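Local coordinates for Blr6230 protein (Bradyrhizobium diazoefficiens USDA 110, PDB 5NGG) that probably hydrolyses the amide bond of beta-lactam antibiotics, as a zinc-dependent metallo-beta-lactamase of subclass B3, at residues V59-S63 with Q64-L68; G203-L207 with N208-G212; L239-H242 with P243-G247. All coordinates share one frame; numbering follows the deposited sequence. Where two conformers were deposited one is given.

Contact 1 (V59-S63 with Q64-L68); sequences VIKTS and QGLIL
L66 lays its CD2 methyl diagonally against CG1 of V59 at 3.9 Å and also against the backbone of K61, its cross-strand partner, 3.9 Å from K61 CA. With CG anti to the carbonyl carbon (chi1 -51°) and an extended second torsion, the branched end leans toward the neighbouring strand. V59, K61, L66 and L68 share this face; on the other, I60 and I67 meet CB to CB at 4.0 Å, and the side chains of T62 and I67 cross at about a right angle, T62 CG2 3.9 Å from I67 CD1. The two strands form the tight beta hairpin 58-62/65-69 of the seven-stranded mixed sheet, one half of the metallo-beta-lactamase αβ/βα sandwich, and its I67 face, with T62, packs on L164 and strand 167-173 of the second sheet. I60 and I67 exchange two nearly straight backbone bonds.

At the type I turn T62-G65 the T62 hydroxyl does double duty: OG1 gives its proton to G65 O at 2.7 Å, from above the carbonyl plane, and accepts the N-H of Q64 at 2.9 Å. T62 N also donates to G65 O, which is therefore gripped twice by one residue, whereas the returning bond from G65 N to T62 O is weak at 3.4 Å. G65 has a backbone shape (phi 126°) in which a CB would press on the carbonyl oxygen of Q64.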
loop_
_atom_site.group_PDB
_atom_site.type_symbol
_atom_site.label_atom_id
_atom_site.label_comp_id
_atom_site.label_asym_id
_atom_site.label_seq_id
_atom_site.Cartn_x
_atom_site.Cartn_y
_atom_site.Cartn_z
ATOM N N VAL A 59 -6.861 2.949 8.961
ATOM C CA VAL A 59 -8.044 2.294 9.559
ATOM C C VAL A 59 -9.278 2.753 8.795
ATOM O O VAL A 59 -9.460 3.950 8.510
ATOM C CB VAL A 59 -8.213 2.650 11.055
ATOM C CG1 VAL A 59 -9.547 2.150 11.612
ATOM C CG2 VAL A 59 -7.085 2.044 11.861
ATOM N N ILE A 60 -10.121 1.797 8.447
ATOM C CA ILE A 60 -11.407 2.090 7.837
ATOM C C ILE A 60 -12.467 1.665 8.855
ATOM O O ILE A 60 -12.532 0.499 9.243
ATOM C CB ILE A 60 -11.573 1.354 6.496
ATOM C CG1 ILE A 60 -10.454 1.712 5.499
ATOM C CG2 ILE A 60 -12.926 1.701 5.903
ATOM C CD1 ILE A 60 -10.325 0.743 4.352
ATOM N N LYS A 61 -13.254 2.629 9.323
ATOM C CA LYS A 61 -14.250 2.361 10.346
ATOM C C LYS A 61 -15.552 1.902 9.704
ATOM O O LYS A 61 -16.129 2.631 8.904
ATOM C CB LYS A 61 -14.470 3.616 11.176
ATOM C CG LYS A 61 -15.397 3.416 12.360
ATOM C CD LYS A 61 -15.605 4.709 13.132
ATOM C CE LYS A 61 -16.388 4.502 14.415
ATOM N NZ LYS A 61 -16.506 5.757 15.213
ATOM N N THR A 62 -16.006 0.707 10.071
ATOM C CA THR A 62 -17.261 0.172 9.571
ATOM C C THR A 62 -18.230 -0.036 10.734
ATOM O O THR A 62 -17.866 -0.036 11.912
ATOM C CB THR A 62 -17.092 -1.171 8.804
ATOM O OG1 THR A 62 -17.150 -2.267 9.726
ATOM C CG2 THR A 62 -15.796 -1.190 7.976
ATOM N N SER A 63 -19.474 -0.304 10.370
ATOM C CA SER A 63 -20.505 -0.615 11.335
ATOM C C SER A 63 -20.262 -1.943 12.075
ATOM O O SER A 63 -20.955 -2.207 13.045
ATOM C CB SER A 63 -21.858 -0.681 10.625
ATOM O OG SER A 63 -21.802 -1.662 9.609
ATOM N N GLN A 64 -19.367 -2.806 11.591
ATOM C CA GLN A 64 -19.110 -4.115 12.218
ATOM C C GLN A 64 -17.659 -4.298 12.609
ATOM O O GLN A 64 -17.186 -5.437 12.758
ATOM C CB GLN A 64 -19.571 -5.240 11.287
ATOM C CG GLN A 64 -21.084 -5.259 11.111
ATOM C CD GLN A 64 -21.828 -5.690 12.366
ATOM O OE1 GLN A 64 -21.309 -6.454 13.186
ATOM N NE2 GLN A 64 -23.049 -5.197 12.523
ATOM N N GLY A 65 -16.946 -3.192 12.777
ATOM C CA GLY A 65 -15.562 -3.254 13.193
ATOM C C GLY A 65 -14.655 -2.496 12.260
ATOM O O GLY A 65 -15.101 -1.747 11.416
ATOM N N LEU A 66 -13.364 -2.709 12.436
ATOM C CA LEU A 66 -12.335 -1.989 11.707
ATOM C C LEU A 66 -11.707 -2.858 10.641
ATOM O O LEU A 66 -11.488 -4.058 10.845
ATOM C CB LEU A 66 -11.225 -1.482 12.644
ATOM C CG LEU A 66 -11.772 -0.710 13.834
ATOM C CD1 LEU A 66 -10.617 -0.306 14.744
ATOM C CD2 LEU A 66 -12.630 0.476 13.400
ATOM N N ILE A 67 -11.399 -2.216 9.508
ATOM C CA ILE A 67 -10.527 -2.795 8.494
ATOM C C ILE A 67 -9.177 -2.091 8.622
ATOM O O ILE A 67 -9.129 -0.855 8.629
ATOM C CB ILE A 67 -11.078 -2.599 7.062
ATOM C CG1 ILE A 67 -12.481 -3.206 6.943
ATOM C CG2 ILE A 67 -10.089 -3.167 6.029
ATOM C CD1 ILE A 67 -13.159 -2.889 5.624
ATOM N N LEU A 68 -8.106 -2.874 8.726
ATOM C CA LEU A 68 -6.752 -2.326 8.719
ATOM C C LEU A 68 -6.168 -2.485 7.342
ATOM O O LEU A 68 -6.118 -3.603 6.809
ATOM C CB LEU A 68 -5.890 -3.094 9.715
ATOM C CG LEU A 68 -4.446 -2.633 9.847
ATOM C CD1 LEU A 68 -4.318 -1.231 10.391
ATOM C CD2 LEU A 68 -3.698 -3.588 10.742
#

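Contact 2 (G203-L207 with N208-G212); sequences GTVAL and NRLVG. With ACT (acetate ion), chain F.
V205 and L210 meet obliquely, the two methyls of the valine both facing one methyl of the leucine: L210 CD1 lies 4.1 Å from V205 CG1 and 4.2 Å from V205 CG2. Between them in sequence the chain folds through a type II' beta turn, V205 to N208, closed by N208 N donating to V205 O at 2.9 Å. A206 occupies the second turn position with the positive phi that this turn type requires. The N208 side chain passes alongside the closing carbonyl, its CB 3.4 Å from V205 O, while its amide is held by outside partners: OD1 bonds to the Y136 hydroxyl, and ND2 to H177 O and Y223 OH. A water links A206 O (2.7 Å) within the turn to N208 O (2.8 Å), donating to both.

Upstream, T204 turns its hydroxyl to a bound acetate, OG1 donating to acetate O at 2.7 Å; chi1 of 62° places OG1 between the backbone N and the carbonyl carbon. S202 binds the same anion, and T204 O accepts from ND1 of the zinc ligand H177, so this loop borders the dinuclear site and steadies one of its ligands. Running from strand 193-199 to helix 219-232, it sets L210 on the latter helix, V205 on F280 of helix 268-291, and L207 on helix 23-30.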
loop_
_atom_site.group_PDB
_atom_site.type_symbol
_atom_site.label_atom_id
_atom_site.label_comp_id
_atom_site.label_asym_id
_atom_site.label_seq_id
_atom_site.Cartn_x
_atom_site.Cartn_y
_atom_site.Cartn_z
ATOM N N GLY A 203 3.603 1.695 -7.784
ATOM C CA GLY A 203 4.139 1.404 -9.113
ATOM C C GLY A 203 5.596 1.803 -9.299
ATOM O O GLY A 203 6.025 2.012 -10.439
ATOM N N THR A 204 6.356 1.892 -8.211
ATOM C CA THR A 204 7.761 2.256 -8.280
ATOM C C THR A 204 8.607 1.034 -8.677
ATOM O O THR A 204 8.216 -0.111 -8.402
ATOM C CB THR A 204 8.279 2.784 -6.943
ATOM O OG1 THR A 204 8.150 1.745 -5.992
ATOM C CG2 THR A 204 7.517 4.039 -6.482
ATOM N N VAL A 205 9.762 1.269 -9.296
ATOM C CA VAL A 205 10.713 0.199 -9.573
ATOM C C VAL A 205 11.415 -0.264 -8.293
ATOM O O VAL A 205 11.539 -1.470 -8.046
ATOM C CB VAL A 205 11.715 0.623 -10.652
ATOM C CG1 VAL A 205 12.793 -0.432 -10.831
ATOM C CG2 VAL A 205 10.982 0.830 -11.984
ATOM N N ALA A 206 11.874 0.697 -7.488
ATOM C CA ALA A 206 12.454 0.443 -6.163
ATOM C C ALA A 206 13.552 -0.628 -6.296
ATOM O O ALA A 206 14.475 -0.420 -7.093
ATOM C CB ALA A 206 11.341 0.110 -5.172
ATOM N N LEU A 207 13.487 -1.733 -5.554
ATOM C CA LEU A 207 14.535 -2.756 -5.542
ATOM C C LEU A 207 14.364 -3.805 -6.633
ATOM O O LEU A 207 15.178 -4.711 -6.724
ATOM C CB LEU A 207 14.609 -3.451 -4.177
ATOM C CG LEU A 207 14.938 -2.554 -2.998
ATOM C CD1 LEU A 207 14.940 -3.419 -1.751
ATOM C CD2 LEU A 207 16.275 -1.828 -3.183
ATOM N N ASN A 208 13.309 -3.729 -7.435
ATOM C CA ASN A 208 13.069 -4.795 -8.407
ATOM C C ASN A 208 14.049 -4.800 -9.583
ATOM O O ASN A 208 14.494 -3.756 -10.056
ATOM C CB ASN A 208 11.652 -4.699 -8.951
ATOM C CG ASN A 208 10.616 -5.051 -7.911
ATOM O OD1 ASN A 208 10.857 -5.878 -7.001
ATOM N ND2 ASN A 208 9.441 -4.478 -8.040
ATOM N N ARG A 209 14.368 -6.008 -10.028
ATOM C CA ARG A 209 15.167 -6.221 -11.235
ATOM C C ARG A 209 14.187 -6.446 -12.393
ATOM O O ARG A 209 13.313 -7.307 -12.324
ATOM C CB ARG A 209 16.052 -7.450 -11.051
ATOM C CG ARG A 209 17.054 -7.310 -9.915
ATOM C CD ARG A 209 18.128 -8.400 -9.941
ATOM N NE ARG A 209 17.504 -9.723 -9.946
ATOM C CZ ARG A 209 17.086 -10.397 -8.866
ATOM N NH1 ARG A 209 17.347 -9.969 -7.637
ATOM N NH2 ARG A 209 16.443 -11.554 -9.025
ATOM N N LEU A 210 14.363 -5.661 -13.447
ATOM C CA LEU A 210 13.484 -5.683 -14.618
ATOM C C LEU A 210 13.972 -6.557 -15.760
ATOM O O LEU A 210 13.150 -7.026 -16.560
ATOM C CB LEU A 210 13.278 -4.242 -15.115
ATOM C CG LEU A 210 12.714 -3.256 -14.075
ATOM C CD1 LEU A 210 12.679 -1.868 -14.676
ATOM C CD2 LEU A 210 11.337 -3.675 -13.591
ATOM N N VAL A 211 15.290 -6.727 -15.839
ATOM C CA VAL A 211 15.957 -7.428 -16.922
ATOM C C VAL A 211 17.100 -8.243 -16.330
ATOM O O VAL A 211 17.497 -8.005 -15.179
ATOM C CB VAL A 211 16.502 -6.444 -17.981
ATOM C CG1 VAL A 211 15.355 -5.818 -18.773
ATOM C CG2 VAL A 211 17.374 -5.363 -17.353
ATOM N N GLY A 212 17.639 -9.169 -17.120
ATOM C CA GLY A 212 18.727 -10.042 -16.676
ATOM C C GLY A 212 18.143 -11.268 -16.024
ATOM O O GLY A 212 17.847 -12.250 -16.705
HETATM C C ACT F . 7.168 1.290 -2.576
HETATM O O ACT F . 6.835 1.821 -3.646
HETATM O OXT ACT F . 6.338 0.650 -1.877
HETATM C CH3 ACT F . 8.592 1.463 -2.146
HETATM O O HOH W 1 16.065 -1.767 -8.879
#

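Contact 3 (L239-H242 with P243-G247); sequences LGPH and PEVYG. With ZN (zinc ion), chain C.
H242 binds zinc through NE2 at 2.1 Å, with a water also 2.1 Å from the metal, and E244 OE1 comes to 3.5 Å from H242 CB. The ring swings away from the carbonyl carbon (chi1 -66°), and the other ring nitrogen, ND1, is hydrogen-bonded to G54 O, which holds the rotation of the imidazole. D105 and H106 complete the protein ligands of this zinc, the Asp-His-His site of the dinuclear centre of subclass B3 metallo-beta-lactamases.

Behind the ligand the chain turns at once. H242 O accepts V245 N at 3.0 Å, and Y246 N donates to P243 O at 3.2 Å, so residues 243-245 make a short helical bend; after Y246, G247 with its positive phi is the N-cap of helix 248-253. These bonds fold V245 and Y246 back over the end of strand 237-239, an edge strand of the five-stranded sheet. V245 CG1 packs 4.1 Å from G240 CA, and the lack of a side chain at G240 is what permits it, since a CB there would collide with that methyl. The Y246 ring receives L239 CD2 over one face in a CH-pi contact, 4.0 Å from the centroid and 24° off the normal, while P243 O lies over the opposite face. Y58 takes up the Y246 hydroxyl and G240 O together, linking the bend to the hairpin strand 58-62.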
loop_
_atom_site.group_PDB
_atom_site.type_symbol
_atom_site.label_atom_id
_atom_site.label_comp_id
_atom_site.label_asym_id
_atom_site.label_seq_id
_atom_site.Cartn_x
_atom_site.Cartn_y
_atom_site.Cartn_z
ATOM N N LEU A 239 -4.862 7.478 -2.760
ATOM C CA LEU A 239 -4.085 7.114 -1.576
ATOM C C LEU A 239 -3.062 6.076 -2.013
ATOM O O LEU A 239 -3.071 5.567 -3.123
ATOM C CB LEU A 239 -4.992 6.598 -0.459
ATOM C CG LEU A 239 -6.091 7.555 0.009
ATOM C CD1 LEU A 239 -6.974 6.921 1.064
ATOM C CD2 LEU A 239 -5.489 8.822 0.555
ATOM N N GLY A 240 -2.153 5.724 -1.116
ATOM C CA GLY A 240 -1.125 4.763 -1.429
ATOM C C GLY A 240 -0.365 4.339 -0.197
ATOM O O GLY A 240 -0.610 4.840 0.899
ATOM N N PRO A 241 0.597 3.412 -0.358
ATOM C CA PRO A 241 1.239 2.814 0.820
ATOM C C PRO A 241 2.431 3.604 1.359
ATOM O O PRO A 241 2.971 3.235 2.401
ATOM C CB PRO A 241 1.614 1.420 0.347
ATOM C CG PRO A 241 1.777 1.541 -1.104
ATOM C CD PRO A 241 0.930 2.684 -1.592
ATOM N N HIS A 242 2.798 4.699 0.681
ATOM C CA HIS A 242 3.751 5.679 1.179
ATOM C C HIS A 242 3.108 7.039 0.969
ATOM O O HIS A 242 2.483 7.268 -0.076
ATOM C CB HIS A 242 5.093 5.580 0.429
ATOM C CG HIS A 242 5.818 4.298 0.674
ATOM N ND1 HIS A 242 6.564 4.045 1.809
ATOM C CD2 HIS A 242 5.917 3.184 -0.079
ATOM C CE1 HIS A 242 7.083 2.826 1.728
ATOM N NE2 HIS A 242 6.706 2.281 0.592
ATOM N N PRO A 243 3.280 7.970 1.925
ATOM C CA PRO A 243 2.602 9.268 1.797
ATOM C C PRO A 243 3.034 10.092 0.585
ATOM O O PRO A 243 2.267 10.912 0.099
ATOM C CB PRO A 243 2.863 9.940 3.156
ATOM C CG PRO A 243 3.943 9.161 3.801
ATOM C CD PRO A 243 3.965 7.804 3.218
ATOM N N GLU A 244 4.255 9.840 0.119
ATOM C CA GLU A 244 4.810 10.470 -1.071
ATOM C C GLU A 244 3.991 10.219 -2.334
ATOM O O GLU A 244 3.984 11.074 -3.236
ATOM C CB GLU A 244 6.257 10.007 -1.253
ATOM C CG GLU A 244 7.172 10.518 -0.151
ATOM C CD GLU A 244 7.350 9.570 1.037
ATOM O OE1 GLU A 244 6.520 8.663 1.313
ATOM O OE2 GLU A 244 8.369 9.749 1.735
ATOM N N VAL A 245 3.254 9.102 -2.377
ATOM C CA VAL A 245 2.397 8.755 -3.533
ATOM C C VAL A 245 1.395 9.880 -3.828
ATOM O O VAL A 245 1.042 10.112 -4.979
ATOM C CB VAL A 245 1.646 7.416 -3.291
ATOM C CG1 VAL A 245 0.488 7.177 -4.259
ATOM C CG2 VAL A 245 2.603 6.231 -3.307
ATOM N N TYR A 246 0.915 10.554 -2.780
ATOM C CA TYR A 246 -0.180 11.496 -2.904
ATOM C C TYR A 246 0.062 12.796 -2.151
ATOM O O TYR A 246 -0.875 13.543 -1.929
ATOM C CB TYR A 246 -1.515 10.832 -2.527
ATOM C CG TYR A 246 -1.597 10.305 -1.122
ATOM C CD1 TYR A 246 -1.011 9.089 -0.775
ATOM C CD2 TYR A 246 -2.263 11.009 -0.121
ATOM C CE1 TYR A 246 -1.086 8.596 0.515
ATOM C CE2 TYR A 246 -2.366 10.496 1.170
ATOM C CZ TYR A 246 -1.759 9.299 1.502
ATOM O OH TYR A 246 -1.872 8.811 2.787
ATOM N N GLY A 247 1.300 13.099 -1.787
ATOM C CA GLY A 247 1.601 14.357 -1.132
ATOM C C GLY A 247 0.785 14.547 0.134
ATOM O O GLY A 247 0.205 15.595 0.353
HETATM ZN ZN ZN C . 6.896 0.217 0.190
HETATM O O HOH W 2 7.877 -1.398 -0.626
#

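From the N terminus, contact 1 comes first and closes the beta hairpin 58-62/65-69 in the larger sheet. Contact 2 follows after strand 193-199 of the second sheet, closing a turn in the loop that leads to helix 219-232, and contact 3 closes the bend between strand 237-239 and helix 248-253. The three lie in series; none nests in or crosses another. Contacts 1 and 2 sit on opposite sides of the chain's centre, their centres 34 Å apart, with contact 3 more central. Contacts 2 and 3, about 6 Å apart at their nearest atoms, both adjoin the zinc centre, whereas contact 1 belongs to the sandwich framework.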